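Local atomic coordinates of 4'-phospho-dehydrooxetanocin synthase (Bacillus megaterium, PDB entry 5UL3), a protein that catalyses the oxidative ring contraction of dAMP to an oxetane aldehyde in oxetanocin A biosynthesis, using cobalamin, a [4Fe-4S] cluster and S-adenosylmethionine. Residues A[178-183]-A[247-252]; A[116-121]-A[151-156]. All blocks are in the same frame, centred on the assembly; numbering follows the deposited sequence.

In the fold
Both interactions lie in the Rossmann-fold domain that holds cobalamin, and their centres are only about 9 Å apart. Interaction 2 is the strand-to-strand join at the sheet's border, where 119-124 pairs in parallel with the outermost strand, 154-159; main-chain hydrogen bonds dominate it, and the contact is partly buried. Interaction 1 is mostly core packing: one face of strand 180-184 meets helix 242-252 through aliphatic side chains, with no hydrogen bond across. Strands 180-184 and 119-124 are sheet neighbours, so Gly182 N reaches Thr121 O at 2.8 Å, a probable hydrogen bond. The same helix spans both, since its Ile249 touches Ala153 as well as Ile180.

Interaction 1: residues A[178-183]-A[247-252]; sequences PDIIGL and DLIKML. With EDO (1,2-ethanediol), chain R.
In the Rossmann fold that houses cobalamin, Ile180 of strand 180-184 packs against Leu248, Ile249 and Leu252 of helix 242-252, which lies over one face of the sheet. The short segments run nearly antiparallel, at 155°, with their axes 10.7 Å apart. Ile180 does most of the bridging. Its chain is extended at chi2 (165°), which carries the terminal methyl out to the helix. There Ile180 CD1 sits 3.8 Å from Ile249 CG1, the two side chains crossing at about a right angle, and 3.9 Å from Leu248 CB. One turn further on, Leu252 points CD1 back at the strand, 4.1 Å from Ile180 CD1. That same leucine methyl presses on the beta carbon of the preceding residue, with Leu252 CD1 3.5 Å from Asp179 CB. Leu252 reaches this place with chi1 at -100°, well off a staggered value.

This is the strand-and-helix layering of a Rossmann domain, and alternation along the strand sorts its neighbours: Ile180 faces helix 242-252, whereas Ile181 and Leu183 touch helix 190-205. Because strand and helix run in opposing directions, the start of the helix lies near the end of the strand, where Gly182 and Leu183 touch cobalamin and where Gly241 and Glu242 bind it. The side chain of Leu248 is about 6 Å from the cofactor. At the other end, the carboxylate of Asp179 turns to the next strand, its OD2 accepting a hydrogen bond from the backbone N of Thr119. Near the last turn of the helix a molecule of 1,2-ethanediol, probably from the crystallisation liquor, gives a hydrogen bond from O2 to Met251 O at 3.2 Å, and its C1 lies 3.8 Å from Met251 CE.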
loop_
_atom_site.group_PDB
_atom_site.type_symbol
_atom_site.label_atom_id
_atom_site.label_comp_id
_atom_site.label_asym_id
_atom_site.label_seq_id
_atom_site.Cartn_x
_atom_site.Cartn_y
_atom_site.Cartn_z
ATOM N N PRO A 178 -28.129 -5.998 -4.612
ATOM C CA PRO A 178 -27.552 -4.708 -5.017
ATOM C C PRO A 178 -27.926 -4.349 -6.447
ATOM O O PRO A 178 -28.195 -5.207 -7.287
ATOM C CB PRO A 178 -26.042 -4.947 -4.889
ATOM C CG PRO A 178 -25.884 -6.423 -5.118
ATOM C CD PRO A 178 -27.114 -7.059 -4.507
ATOM N N ASP A 179 -27.911 -3.043 -6.724
ATOM C CA ASP A 179 -28.069 -2.565 -8.091
ATOM C C ASP A 179 -26.757 -2.493 -8.850
ATOM O O ASP A 179 -26.757 -2.582 -10.080
ATOM C CB ASP A 179 -28.718 -1.184 -8.077
ATOM C CG ASP A 179 -30.022 -1.191 -7.331
ATOM O OD1 ASP A 179 -30.854 -2.064 -7.646
ATOM O OD2 ASP A 179 -30.185 -0.401 -6.386
ATOM N N ILE A 180 -25.646 -2.319 -8.141
ATOM C CA ILE A 180 -24.312 -2.300 -8.734
ATOM C C ILE A 180 -23.432 -3.186 -7.873
ATOM O O ILE A 180 -23.456 -3.064 -6.644
ATOM C CB ILE A 180 -23.721 -0.878 -8.797
ATOM C CG1 ILE A 180 -24.594 0.037 -9.672
ATOM C CG2 ILE A 180 -22.290 -0.923 -9.404
ATOM C CD1 ILE A 180 -24.286 1.524 -9.484
ATOM N N ILE A 181 -22.662 -4.074 -8.504
ATOM C CA ILE A 181 -21.703 -4.901 -7.790
ATOM C C ILE A 181 -20.324 -4.533 -8.310
ATOM O O ILE A 181 -20.115 -4.486 -9.526
ATOM C CB ILE A 181 -21.968 -6.405 -7.984
ATOM C CG1 ILE A 181 -23.351 -6.775 -7.420
ATOM C CG2 ILE A 181 -20.878 -7.230 -7.300
ATOM C CD1 ILE A 181 -23.801 -8.171 -7.816
ATOM N N GLY A 182 -19.399 -4.269 -7.404
ATOM C CA GLY A 182 -18.031 -3.956 -7.790
ATOM C C GLY A 182 -17.037 -4.852 -7.090
ATOM O O GLY A 182 -17.128 -5.071 -5.881
ATOM N N LEU A 183 -16.065 -5.351 -7.857
ATOM C CA LEU A 183 -14.950 -6.112 -7.311
ATOM C C LEU A 183 -13.658 -5.319 -7.473
ATOM O O LEU A 183 -13.372 -4.811 -8.562
ATOM C CB LEU A 183 -14.787 -7.468 -8.007
ATOM C CG LEU A 183 -16.018 -8.337 -8.259
ATOM C CD1 LEU A 183 -15.557 -9.678 -8.876
ATOM C CD2 LEU A 183 -16.804 -8.552 -6.950
ATOM N N ASP A 247 -21.288 8.011 -11.598
ATOM C CA ASP A 247 -21.897 8.057 -12.924
ATOM C C ASP A 247 -22.641 6.771 -13.258
ATOM O O ASP A 247 -23.640 6.817 -13.981
ATOM C CB ASP A 247 -20.833 8.370 -13.988
ATOM C CG ASP A 247 -20.441 9.840 -13.999
ATOM O OD1 ASP A 247 -21.005 10.627 -13.221
ATOM O OD2 ASP A 247 -19.554 10.219 -14.805
ATOM N N LEU A 248 -22.197 5.624 -12.727
ATOM C CA LEU A 248 -22.982 4.400 -12.893
ATOM C C LEU A 248 -24.334 4.519 -12.202
ATOM O O LEU A 248 -25.334 3.981 -12.692
ATOM C CB LEU A 248 -22.219 3.203 -12.341
ATOM C CG LEU A 248 -20.982 2.798 -13.146
ATOM C CD1 LEU A 248 -20.307 1.636 -12.461
ATOM C CD2 LEU A 248 -21.391 2.430 -14.559
ATOM N N ILE A 249 -24.374 5.229 -11.077
ATOM C CA ILE A 249 -25.633 5.486 -10.381
ATOM C C ILE A 249 -26.523 6.380 -11.231
ATOM O O ILE A 249 -27.724 6.134 -11.370
ATOM C CB ILE A 249 -25.348 6.096 -9.000
ATOM C CG1 ILE A 249 -24.721 5.043 -8.071
ATOM C CG2 ILE A 249 -26.602 6.701 -8.373
ATOM C CD1 ILE A 249 -24.102 5.638 -6.816
ATOM N N LYS A 250 -25.946 7.422 -11.833
ATOM C CA LYS A 250 -26.729 8.221 -12.771
ATOM C C LYS A 250 -27.224 7.369 -13.937
ATOM O O LYS A 250 -28.377 7.503 -14.366
ATOM C CB LYS A 250 -25.906 9.411 -13.275
ATOM C CG LYS A 250 -25.568 10.408 -12.180
ATOM C CD LYS A 250 -24.513 11.415 -12.673
ATOM C CE LYS A 250 -25.133 12.679 -13.216
ATOM N NZ LYS A 250 -25.221 13.720 -12.145
ATOM N N MET A 251 -26.371 6.489 -14.471
ATOM C CA MET A 251 -26.809 5.651 -15.585
ATOM C C MET A 251 -27.950 4.727 -15.163
ATOM O O MET A 251 -28.875 4.474 -15.945
ATOM C CB MET A 251 -25.642 4.840 -16.133
ATOM C CG MET A 251 -25.988 4.077 -17.392
ATOM S SD MET A 251 -24.598 3.157 -18.051
ATOM C CE MET A 251 -24.472 1.819 -16.883
ATOM N N LEU A 252 -27.897 4.217 -13.926
ATOM C CA LEU A 252 -29.004 3.438 -13.378
ATOM C C LEU A 252 -30.320 4.181 -13.483
ATOM O O LEU A 252 -31.365 3.571 -13.738
ATOM C CB LEU A 252 -28.745 3.118 -11.913
ATOM C CG LEU A 252 -28.218 1.772 -11.486
ATOM C CD1 LEU A 252 -28.342 1.750 -9.966
ATOM C CD2 LEU A 252 -29.005 0.643 -12.157
HETATM C C1 EDO R . -28.007 0.433 -17.346
HETATM O O1 EDO R . -28.888 0.109 -16.264
HETATM C C2 EDO R . -28.808 1.121 -18.449
HETATM O O2 EDO R . -29.747 2.029 -17.855
#

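Interaction 2: residues A[116-121]-A[151-156]; sequences ELPTVT and QLAKVE
Leu117, Lys154 and Glu156 bury the most surface where residues 116-121 run alongside 151-156. Leu117, just ahead of its strand, lays its side chain over the turn that leads into the partner strand. Leu117 CD2 lies 3.5 Å from Gln151 O, close to the Schellman motif that ends the preceding helix, while Leu117 CB is 4.0 Å from Lys154 N.

The backbone N and O of Lys154 both bond to the residues flanking Thr119, as in a parallel pair. Lys154 N donates to Pro118 O at 2.9 Å, a somewhat bent bond (144° at the hydrogen), and Lys154 O takes a straighter one from Val120 N at 2.8 Å. Lys154 CB lies 4.1 Å from Thr119 OG1, the side chains crossing obliquely, and the lysine's end leads away. Glu156 N then donates to Val120 O, also at 2.8 Å.

Glu156 places CG anti to its backbone N (chi1 161°), and the side chain runs side by side with Thr121, Glu156 CB lying 3.8 Å from Thr121 OG1. That hydroxyl is buried here without a polar partner. The glutamate chain bends at chi2 and its OE2 accepts a hydrogen bond from Asn172 ND2. On the other face, Val120 CG2 meets Ala153 CB at 3.7 Å.

The two strands are joined by helix 138-149 in a beta-alpha-beta crossover. Strand 154-159 is the outermost on this side of the sheet, with 119-124 between it and 180-184. Helix 242-252 reaches across through Ile249 to Pro118, Leu152 and Ala153, while Leu117 meets strand 49-53 and helix 83-88.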
loop_
_atom_site.group_PDB
_atom_site.type_symbol
_atom_site.label_atom_id
_atom_site.label_comp_id
_atom_site.label_asym_id
_atom_site.label_seq_id
_atom_site.Cartn_x
_atom_site.Cartn_y
_atom_site.Cartn_z
ATOM N N GLU A 116 -34.913 7.215 -2.525
ATOM C CA GLU A 116 -34.863 5.819 -2.945
ATOM C C GLU A 116 -33.476 5.537 -3.521
ATOM O O GLU A 116 -33.267 5.448 -4.730
ATOM C CB GLU A 116 -35.975 5.526 -3.947
ATOM C CG GLU A 116 -37.370 5.678 -3.337
ATOM C CD GLU A 116 -38.471 5.046 -4.178
ATOM O OE1 GLU A 116 -39.458 4.547 -3.588
ATOM O OE2 GLU A 116 -38.354 5.045 -5.422
ATOM N N LEU A 117 -32.510 5.433 -2.609
ATOM C CA LEU A 117 -31.118 5.261 -3.013
ATOM C C LEU A 117 -30.893 3.862 -3.587
ATOM O O LEU A 117 -31.402 2.871 -3.044
ATOM C CB LEU A 117 -30.183 5.492 -1.821
ATOM C CG LEU A 117 -30.221 6.870 -1.157
ATOM C CD1 LEU A 117 -29.125 6.957 -0.100
ATOM C CD2 LEU A 117 -30.032 7.953 -2.194
ATOM N N PRO A 118 -30.119 3.738 -4.664
ATOM C CA PRO A 118 -29.704 2.410 -5.118
ATOM C C PRO A 118 -28.737 1.803 -4.119
ATOM O O PRO A 118 -28.194 2.482 -3.243
ATOM C CB PRO A 118 -29.021 2.676 -6.462
ATOM C CG PRO A 118 -28.513 4.068 -6.341
ATOM C CD PRO A 118 -29.488 4.819 -5.447
ATOM N N THR A 119 -28.558 0.499 -4.237
ATOM C CA THR A 119 -27.635 -0.237 -3.389
ATOM C C THR A 119 -26.413 -0.625 -4.208
ATOM O O THR A 119 -26.542 -1.110 -5.338
ATOM C CB THR A 119 -28.298 -1.478 -2.792
ATOM O OG1 THR A 119 -29.278 -1.055 -1.839
ATOM C CG2 THR A 119 -27.258 -2.358 -2.083
ATOM N N VAL A 120 -25.234 -0.396 -3.633
ATOM C CA VAL A 120 -23.956 -0.737 -4.242
ATOM C C VAL A 120 -23.232 -1.663 -3.282
ATOM O O VAL A 120 -23.039 -1.309 -2.116
ATOM C CB VAL A 120 -23.111 0.526 -4.499
ATOM C CG1 VAL A 120 -21.751 0.156 -5.057
ATOM C CG2 VAL A 120 -23.858 1.496 -5.434
ATOM N N THR A 121 -22.826 -2.838 -3.761
ATOM C CA THR A 121 -21.987 -3.743 -2.973
ATOM C C THR A 121 -20.587 -3.750 -3.575
ATOM O O THR A 121 -20.429 -3.959 -4.782
ATOM C CB THR A 121 -22.559 -5.166 -2.936
ATOM O OG1 THR A 121 -23.830 -5.139 -2.284
ATOM C CG2 THR A 121 -21.651 -6.086 -2.107
ATOM N N GLN A 151 -24.380 11.078 -0.429
ATOM C CA GLN A 151 -25.692 10.464 -0.265
ATOM C C GLN A 151 -26.232 9.967 -1.598
ATOM O O GLN A 151 -27.383 10.205 -1.966
ATOM C CB GLN A 151 -26.664 11.421 0.436
ATOM C CG GLN A 151 -26.063 12.008 1.720
ATOM C CD GLN A 151 -27.093 12.618 2.670
ATOM O OE1 GLN A 151 -28.293 12.397 2.530
ATOM N NE2 GLN A 151 -26.619 13.407 3.626
ATOM N N LEU A 152 -25.377 9.244 -2.328
ATOM C CA LEU A 152 -25.719 8.724 -3.643
ATOM C C LEU A 152 -26.223 7.286 -3.612
ATOM O O LEU A 152 -26.943 6.883 -4.531
ATOM C CB LEU A 152 -24.503 8.816 -4.580
ATOM C CG LEU A 152 -24.052 10.238 -4.949
ATOM C CD1 LEU A 152 -22.723 10.183 -5.691
ATOM C CD2 LEU A 152 -25.097 10.973 -5.783
ATOM N N ALA A 153 -25.875 6.511 -2.589
ATOM C CA ALA A 153 -26.211 5.092 -2.575
ATOM C C ALA A 153 -26.085 4.576 -1.157
ATOM O O ALA A 153 -25.357 5.133 -0.335
ATOM C CB ALA A 153 -25.299 4.266 -3.495
ATOM N N LYS A 154 -26.823 3.507 -0.882
ATOM C CA LYS A 154 -26.514 2.634 0.237
ATOM C C LYS A 154 -25.392 1.700 -0.202
ATOM O O LYS A 154 -25.490 1.068 -1.251
ATOM C CB LYS A 154 -27.752 1.846 0.647
ATOM C CG LYS A 154 -28.867 2.769 1.179
ATOM C CD LYS A 154 -29.900 1.975 1.967
ATOM C CE LYS A 154 -31.314 2.419 1.623
ATOM N NZ LYS A 154 -32.345 1.495 2.190
ATOM N N VAL A 155 -24.315 1.645 0.572
ATOM C CA VAL A 155 -23.135 0.882 0.189
ATOM C C VAL A 155 -22.962 -0.256 1.183
ATOM O O VAL A 155 -23.027 -0.040 2.395
ATOM C CB VAL A 155 -21.867 1.759 0.140
ATOM C CG1 VAL A 155 -20.655 0.943 -0.357
ATOM C CG2 VAL A 155 -22.085 2.981 -0.759
ATOM N N GLU A 156 -22.738 -1.455 0.662
ATOM C CA GLU A 156 -22.393 -2.621 1.470
ATOM C C GLU A 156 -20.963 -3.016 1.134
ATOM O O GLU A 156 -20.599 -3.072 -0.041
ATOM C CB GLU A 156 -23.354 -3.780 1.202
ATOM C CG GLU A 156 -22.828 -5.155 1.635
ATOM C CD GLU A 156 -23.657 -5.794 2.741
ATOM O OE1 GLU A 156 -24.682 -5.194 3.132
ATOM O OE2 GLU A 156 -23.281 -6.896 3.215
#